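Local atomic coordinates of protein, Family 18 Chitinase (Crocus vernus, PDB entry 3SIM), a protein that belongs to the plant family 18 chitinases, TIM-barrel glycosyl hydrolases, and probably binds chitin and hydrolyses its beta-1,4 glycosidic bonds. Residues Trp56-Lys70 with Thr111-Asp123. Sequence-based numbering, arbitrary orientation.
Sequences WDSSILGPDQISAIK and TRIIQRYNLDGID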
loop_
_atom_site.group_PDB
_atom_site.type_symbol
_atom_site.label_atom_id
_atom_site.label_comp_id
_atom_site.label_asym_id
_atom_site.label_seq_id
_atom_site.Cartn_x
_atom_site.Cartn_y
_atom_site.Cartn_z
ATOM N N TRP A 56 -10.404 -8.422 3.666
ATOM C CA TRP A 56 -9.929 -9.508 2.840
ATOM C C TRP A 56 -10.428 -10.825 3.363
ATOM O O TRP A 56 -10.928 -10.893 4.452
ATOM C CB TRP A 56 -8.401 -9.572 2.660
ATOM C CG TRP A 56 -7.619 -9.979 3.826
ATOM C CD1 TRP A 56 -7.174 -11.209 4.115
ATOM C CD2 TRP A 56 -7.189 -9.152 4.866
ATOM N NE1 TRP A 56 -6.501 -11.214 5.276
ATOM C CE2 TRP A 56 -6.481 -9.950 5.762
ATOM C CE3 TRP A 56 -7.306 -7.793 5.128
ATOM C CZ2 TRP A 56 -5.915 -9.446 6.887
ATOM C CZ3 TRP A 56 -6.756 -7.309 6.230
ATOM C CH2 TRP A 56 -6.073 -8.122 7.110
ATOM N N ASP A 57 -10.254 -11.840 2.554
ATOM C CA ASP A 57 -10.739 -13.184 2.849
ATOM C C ASP A 57 -9.703 -14.043 3.622
ATOM O O ASP A 57 -8.798 -14.593 3.061
ATOM C CB ASP A 57 -11.274 -13.839 1.551
ATOM C CG ASP A 57 -11.938 -15.216 1.771
ATOM O OD1 ASP A 57 -11.825 -15.802 2.788
ATOM O OD2 ASP A 57 -12.535 -15.684 0.868
ATOM N N SER A 58 -9.932 -14.145 4.914
ATOM C CA SER A 58 -9.070 -14.874 5.817
ATOM C C SER A 58 -8.974 -16.365 5.535
ATOM O O SER A 58 -8.042 -16.958 5.847
ATOM C CB SER A 58 -9.366 -14.614 7.284
ATOM O OG SER A 58 -10.557 -15.120 7.734
ATOM N N SER A 59 -9.963 -16.926 4.893
ATOM C CA SER A 59 -9.860 -18.292 4.504
ATOM C C SER A 59 -8.889 -18.603 3.361
ATOM O O SER A 59 -8.511 -19.693 3.151
ATOM C CB SER A 59 -11.202 -18.901 4.304
ATOM O OG SER A 59 -11.548 -18.783 3.003
ATOM N N ILE A 60 -8.592 -17.601 2.583
ATOM C CA ILE A 60 -7.570 -17.701 1.569
ATOM C C ILE A 60 -6.210 -17.095 2.003
ATOM O O ILE A 60 -5.206 -17.705 1.867
ATOM C CB ILE A 60 -8.059 -17.105 0.237
ATOM C CG1 ILE A 60 -9.228 -17.909 -0.317
ATOM C CG2 ILE A 60 -7.015 -17.070 -0.797
ATOM C CD1 ILE A 60 -10.086 -17.101 -1.094
ATOM N N LEU A 61 -6.226 -15.864 2.475
ATOM C CA LEU A 61 -5.091 -15.200 3.102
ATOM C C LEU A 61 -5.117 -15.190 4.664
ATOM O O LEU A 61 -5.428 -14.202 5.257
ATOM C CB LEU A 61 -4.963 -13.799 2.536
ATOM C CG LEU A 61 -5.184 -13.774 1.027
ATOM C CD1 LEU A 61 -5.394 -12.429 0.516
ATOM C CD2 LEU A 61 -4.112 -14.492 0.302
ATOM N N GLY A 62 -4.837 -16.322 5.270
ATOM C CA GLY A 62 -4.774 -16.440 6.681
ATOM C C GLY A 62 -3.404 -16.565 7.329
ATOM O O GLY A 62 -2.397 -16.621 6.671
ATOM N N PRO A 63 -3.452 -16.697 8.654
ATOM C CA PRO A 63 -2.278 -16.833 9.489
ATOM C C PRO A 63 -1.410 -18.046 9.088
ATOM O O PRO A 63 -0.272 -17.859 8.972
ATOM C CB PRO A 63 -2.879 -16.974 10.893
ATOM C CG PRO A 63 -4.088 -16.292 10.831
ATOM C CD PRO A 63 -4.619 -16.409 9.485
ATOM N N ASP A 64 -1.968 -19.209 8.834
ATOM C CA ASP A 64 -1.215 -20.354 8.343
ATOM C C ASP A 64 -0.570 -20.205 6.928
ATOM O O ASP A 64 0.514 -20.613 6.720
ATOM C CB ASP A 64 -2.045 -21.633 8.408
ATOM C CG ASP A 64 -2.532 -21.996 9.825
ATOM O OD1 ASP A 64 -1.944 -21.671 10.846
ATOM O OD2 ASP A 64 -3.531 -22.653 9.851
ATOM N N GLN A 65 -1.306 -19.617 6.008
ATOM C CA GLN A 65 -0.764 -19.317 4.685
ATOM C C GLN A 65 0.445 -18.319 4.742
ATOM O O GLN A 65 1.424 -18.469 4.053
ATOM C CB GLN A 65 -1.820 -18.874 3.693
ATOM C CG GLN A 65 -2.867 -19.909 3.411
ATOM C CD GLN A 65 -3.973 -19.977 4.433
ATOM O OE1 GLN A 65 -4.094 -19.196 5.319
ATOM N NE2 GLN A 65 -4.752 -20.957 4.302
ATOM N N ILE A 66 0.323 -17.328 5.611
ATOM C CA ILE A 66 1.341 -16.322 5.849
ATOM C C ILE A 66 2.637 -16.939 6.409
ATOM O O ILE A 66 3.705 -16.684 5.923
ATOM C CB ILE A 66 0.821 -15.156 6.710
ATOM C CG1 ILE A 66 -0.289 -14.381 5.992
ATOM C CG2 ILE A 66 1.930 -14.259 7.090
ATOM C CD1 ILE A 66 -1.068 -13.500 6.826
ATOM N N SER A 67 2.467 -17.828 7.362
ATOM C CA SER A 67 3.557 -18.588 7.939
ATOM C C SER A 67 4.232 -19.467 6.938
ATOM O O SER A 67 5.398 -19.480 6.887
ATOM C CB SER A 67 3.062 -19.503 9.041
ATOM O OG SER A 67 2.971 -18.837 10.219
ATOM N N ALA A 68 3.453 -20.187 6.154
ATOM C CA ALA A 68 3.986 -21.026 5.100
ATOM C C ALA A 68 4.747 -20.288 3.988
ATOM O O ALA A 68 5.767 -20.715 3.583
ATOM C CB ALA A 68 2.938 -21.864 4.532
ATOM N N ILE A 69 4.212 -19.189 3.500
ATOM C CA ILE A 69 4.885 -18.436 2.475
ATOM C C ILE A 69 6.220 -17.839 2.968
ATOM O O ILE A 69 7.169 -17.872 2.312
ATOM C CB ILE A 69 3.946 -17.368 1.783
ATOM C CG1 ILE A 69 4.488 -16.978 0.416
ATOM C CG2 ILE A 69 3.788 -16.210 2.649
ATOM C CD1 ILE A 69 4.401 -17.987 -0.536
ATOM N N LYS A 70 6.226 -17.313 4.156
ATOM C CA LYS A 70 7.414 -16.803 4.765
ATOM C C LYS A 70 8.496 -17.864 5.016
ATOM O O LYS A 70 9.628 -17.616 4.952
ATOM C CB LYS A 70 7.098 -15.970 5.994
ATOM C CG LYS A 70 6.412 -14.672 5.680
ATOM C CD LYS A 70 6.505 -13.662 6.735
ATOM C CE LYS A 70 5.918 -14.098 8.026
ATOM N NZ LYS A 70 5.862 -13.017 8.990
ATOM N N THR A 111 -3.192 -4.024 16.691
ATOM C CA THR A 111 -2.242 -4.834 17.419
ATOM C C THR A 111 -2.717 -6.286 17.446
ATOM O O THR A 111 -2.012 -7.133 17.079
ATOM C CB THR A 111 -1.942 -4.363 18.869
ATOM O OG1 THR A 111 -1.171 -3.188 18.869
ATOM C CG2 THR A 111 -1.158 -5.447 19.605
ATOM N N ARG A 112 -3.984 -6.493 17.742
ATOM C CA ARG A 112 -4.590 -7.820 17.642
ATOM C C ARG A 112 -4.514 -8.444 16.235
ATOM O O ARG A 112 -4.116 -9.537 16.097
ATOM C CB ARG A 112 -6.071 -7.822 18.102
ATOM C CG ARG A 112 -6.741 -9.178 17.987
ATOM C CD ARG A 112 -8.254 -9.216 18.202
ATOM N NE ARG A 112 -8.760 -10.520 17.906
ATOM C CZ ARG A 112 -9.135 -10.907 16.717
ATOM N NH1 ARG A 112 -9.103 -10.050 15.734
ATOM N NH2 ARG A 112 -9.529 -12.116 16.504
ATOM N N ILE A 113 -4.880 -7.705 15.208
ATOM C CA ILE A 113 -4.813 -8.210 13.855
ATOM C C ILE A 113 -3.359 -8.538 13.422
ATOM O O ILE A 113 -3.109 -9.567 12.882
ATOM C CB ILE A 113 -5.529 -7.251 12.818
ATOM C CG1 ILE A 113 -7.059 -7.290 12.939
ATOM C CG2 ILE A 113 -5.183 -7.573 11.381
ATOM C CD1 ILE A 113 -7.750 -6.148 12.419
ATOM N N ILE A 114 -2.447 -7.633 13.694
ATOM C CA ILE A 114 -1.074 -7.772 13.309
ATOM C C ILE A 114 -0.429 -8.990 13.973
ATOM O O ILE A 114 0.141 -9.752 13.298
ATOM C CB ILE A 114 -0.259 -6.483 13.608
ATOM C CG1 ILE A 114 -0.661 -5.356 12.654
ATOM C CG2 ILE A 114 1.203 -6.770 13.580
ATOM C CD1 ILE A 114 -0.220 -4.038 13.056
ATOM N N GLN A 115 -0.609 -9.153 15.278
ATOM C CA GLN A 115 -0.105 -10.329 16.010
ATOM C C GLN A 115 -0.743 -11.632 15.522
ATOM O O GLN A 115 -0.098 -12.556 15.270
ATOM C CB GLN A 115 -0.235 -10.175 17.543
ATOM C CG GLN A 115 0.505 -8.989 18.142
ATOM C CD GLN A 115 0.275 -8.788 19.640
ATOM O OE1 GLN A 115 -0.732 -9.136 20.164
ATOM N NE2 GLN A 115 1.219 -8.225 20.292
ATOM N N ARG A 116 -2.045 -11.625 15.351
ATOM C CA ARG A 116 -2.764 -12.784 14.885
ATOM C C ARG A 116 -2.367 -13.273 13.489
ATOM O O ARG A 116 -2.240 -14.426 13.323
ATOM C CB ARG A 116 -4.285 -12.627 14.991
ATOM C CG ARG A 116 -5.034 -13.940 14.953
ATOM C CD ARG A 116 -6.536 -13.768 15.146
ATOM N NE ARG A 116 -7.276 -13.710 13.905
ATOM C CZ ARG A 116 -7.528 -14.757 13.156
ATOM N NH1 ARG A 116 -8.216 -14.654 12.093
ATOM N NH2 ARG A 116 -7.113 -15.926 13.519
ATOM N N TYR A 117 -2.157 -12.377 12.532
ATOM C CA TYR A 117 -1.769 -12.749 11.181
ATOM C C TYR A 117 -0.224 -12.882 10.987
ATOM O O TYR A 117 0.250 -13.150 9.912
ATOM C CB TYR A 117 -2.414 -11.856 10.113
ATOM C CG TYR A 117 -3.921 -12.075 9.895
ATOM C CD1 TYR A 117 -4.843 -11.570 10.767
ATOM C CD2 TYR A 117 -4.382 -12.764 8.806
ATOM C CE1 TYR A 117 -6.203 -11.778 10.567
ATOM C CE2 TYR A 117 -5.698 -12.945 8.581
ATOM C CZ TYR A 117 -6.614 -12.465 9.462
ATOM O OH TYR A 117 -7.910 -12.656 9.236
ATOM N N ASN A 118 0.530 -12.708 12.043
ATOM C CA ASN A 118 1.981 -12.698 11.932
ATOM C C ASN A 118 2.590 -11.593 11.008
ATOM O O ASN A 118 3.438 -11.893 10.287
ATOM C CB ASN A 118 2.508 -14.027 11.341
ATOM C CG ASN A 118 1.810 -15.278 11.863
ATOM O OD1 ASN A 118 1.155 -16.021 11.107
ATOM N ND2 ASN A 118 1.947 -15.508 13.148
ATOM N N LEU A 119 2.059 -10.393 11.015
ATOM C CA LEU A 119 2.438 -9.295 10.107
ATOM C C LEU A 119 3.651 -8.489 10.563
ATOM O O LEU A 119 3.929 -8.410 11.720
ATOM C CB LEU A 119 1.240 -8.386 9.846
ATOM C CG LEU A 119 -0.068 -8.985 9.298
ATOM C CD1 LEU A 119 -1.150 -7.931 9.031
ATOM C CD2 LEU A 119 0.152 -9.907 8.134
ATOM N N ASP A 120 4.315 -7.863 9.611
ATOM C CA ASP A 120 5.535 -7.110 9.794
ATOM C C ASP A 120 5.450 -5.578 9.652
ATOM O O ASP A 120 6.345 -4.853 10.025
ATOM C CB ASP A 120 6.549 -7.649 8.807
ATOM C CG ASP A 120 6.677 -9.148 8.872
ATOM O OD1 ASP A 120 7.276 -9.605 9.842
ATOM O OD2 ASP A 120 6.123 -9.813 7.967
ATOM N N GLY A 121 4.366 -5.122 9.068
ATOM C CA GLY A 121 4.148 -3.746 8.728
ATOM C C GLY A 121 2.730 -3.280 8.451
ATOM O O GLY A 121 1.845 -4.057 8.389
ATOM N N ILE A 122 2.554 -1.979 8.313
ATOM C CA ILE A 122 1.319 -1.382 7.800
ATOM C C ILE A 122 1.511 -0.396 6.623
ATOM O O ILE A 122 2.576 0.125 6.414
ATOM C CB ILE A 122 0.359 -0.791 8.865
ATOM C CG1 ILE A 122 0.702 0.632 9.239
ATOM C CG2 ILE A 122 0.313 -1.606 10.063
ATOM C CD1 ILE A 122 2.011 0.811 9.564
ATOM N N ASP A 123 0.446 -0.166 5.900
ATOM C CA ASP A 123 0.390 0.776 4.803
ATOM C C ASP A 123 -0.838 1.681 4.985
ATOM O O ASP A 123 -1.861 1.242 5.385
ATOM C CB ASP A 123 0.352 0.095 3.442
ATOM C CG ASP A 123 0.053 1.082 2.263
ATOM O OD1 ASP A 123 0.734 2.083 2.073
ATOM O OD2 ASP A 123 -0.913 0.881 1.586
#
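Two neighbouring helices on the outside of the TIM barrel meet here, the first turns of helix 63-72 packing against the Schellman motif that ends helix 99-116, and Tyr117 is wedged between Trp56 and Pro63. The indole turns its edge to one face of the phenol ring in a T-shaped stack, with the six-membered rings 5.3 Å apart between centroids and their planes at 68°; Trp56 CZ2 lies over the rim of the phenol. Pro63 packs on the opposite face, CG above it toward the rim and CD 3.7 Å from Tyr117 CD2. Within the loop, a hydrogen bond from Trp56 NE1 to Leu61 O (3.2 Å) helps fix the indole; the oxygen lies in the ring plane and the donor in the carbonyl plane. The same carbonyl oxygen also sits at the edge of the phenol, 3.6 Å from Tyr117 CE2. Ile66 has CG1 anti to its own carbonyl carbon (chi1 -64°), and the extended branch brings CD1 to the edge of the tyrosine ring and to 4.0 Å from Leu119 CD2. Nearer the surface, Pro63 CG lies over one face of the Arg116 guanidinium.

One turn beyond Ile66, Lys70 reaches across to the chain leaving the Schellman turn. The lysine chain bends at chi3, and NZ donates to Asn118 O at 3.0 Å, almost in line with the carbonyl bond (166°). Lys70 NZ also forms a salt bridge with Asp120 OD2 at 3.4 Å, its hydrogen bond being weak; this carboxylate oxygen has its stronger partner in the backbone N of Val78, which should help hold it beside the lysine.

Beneath the contact lies the barrel wall: Trp56 and Leu119 rest on Leu33 and Val80 of the parallel strands 28-37 and 76-83, and Ile66 joins Leu119 on Val78; two residues after Leu119 the chain enters strand 121-125, which pairs in parallel with strand 76-83.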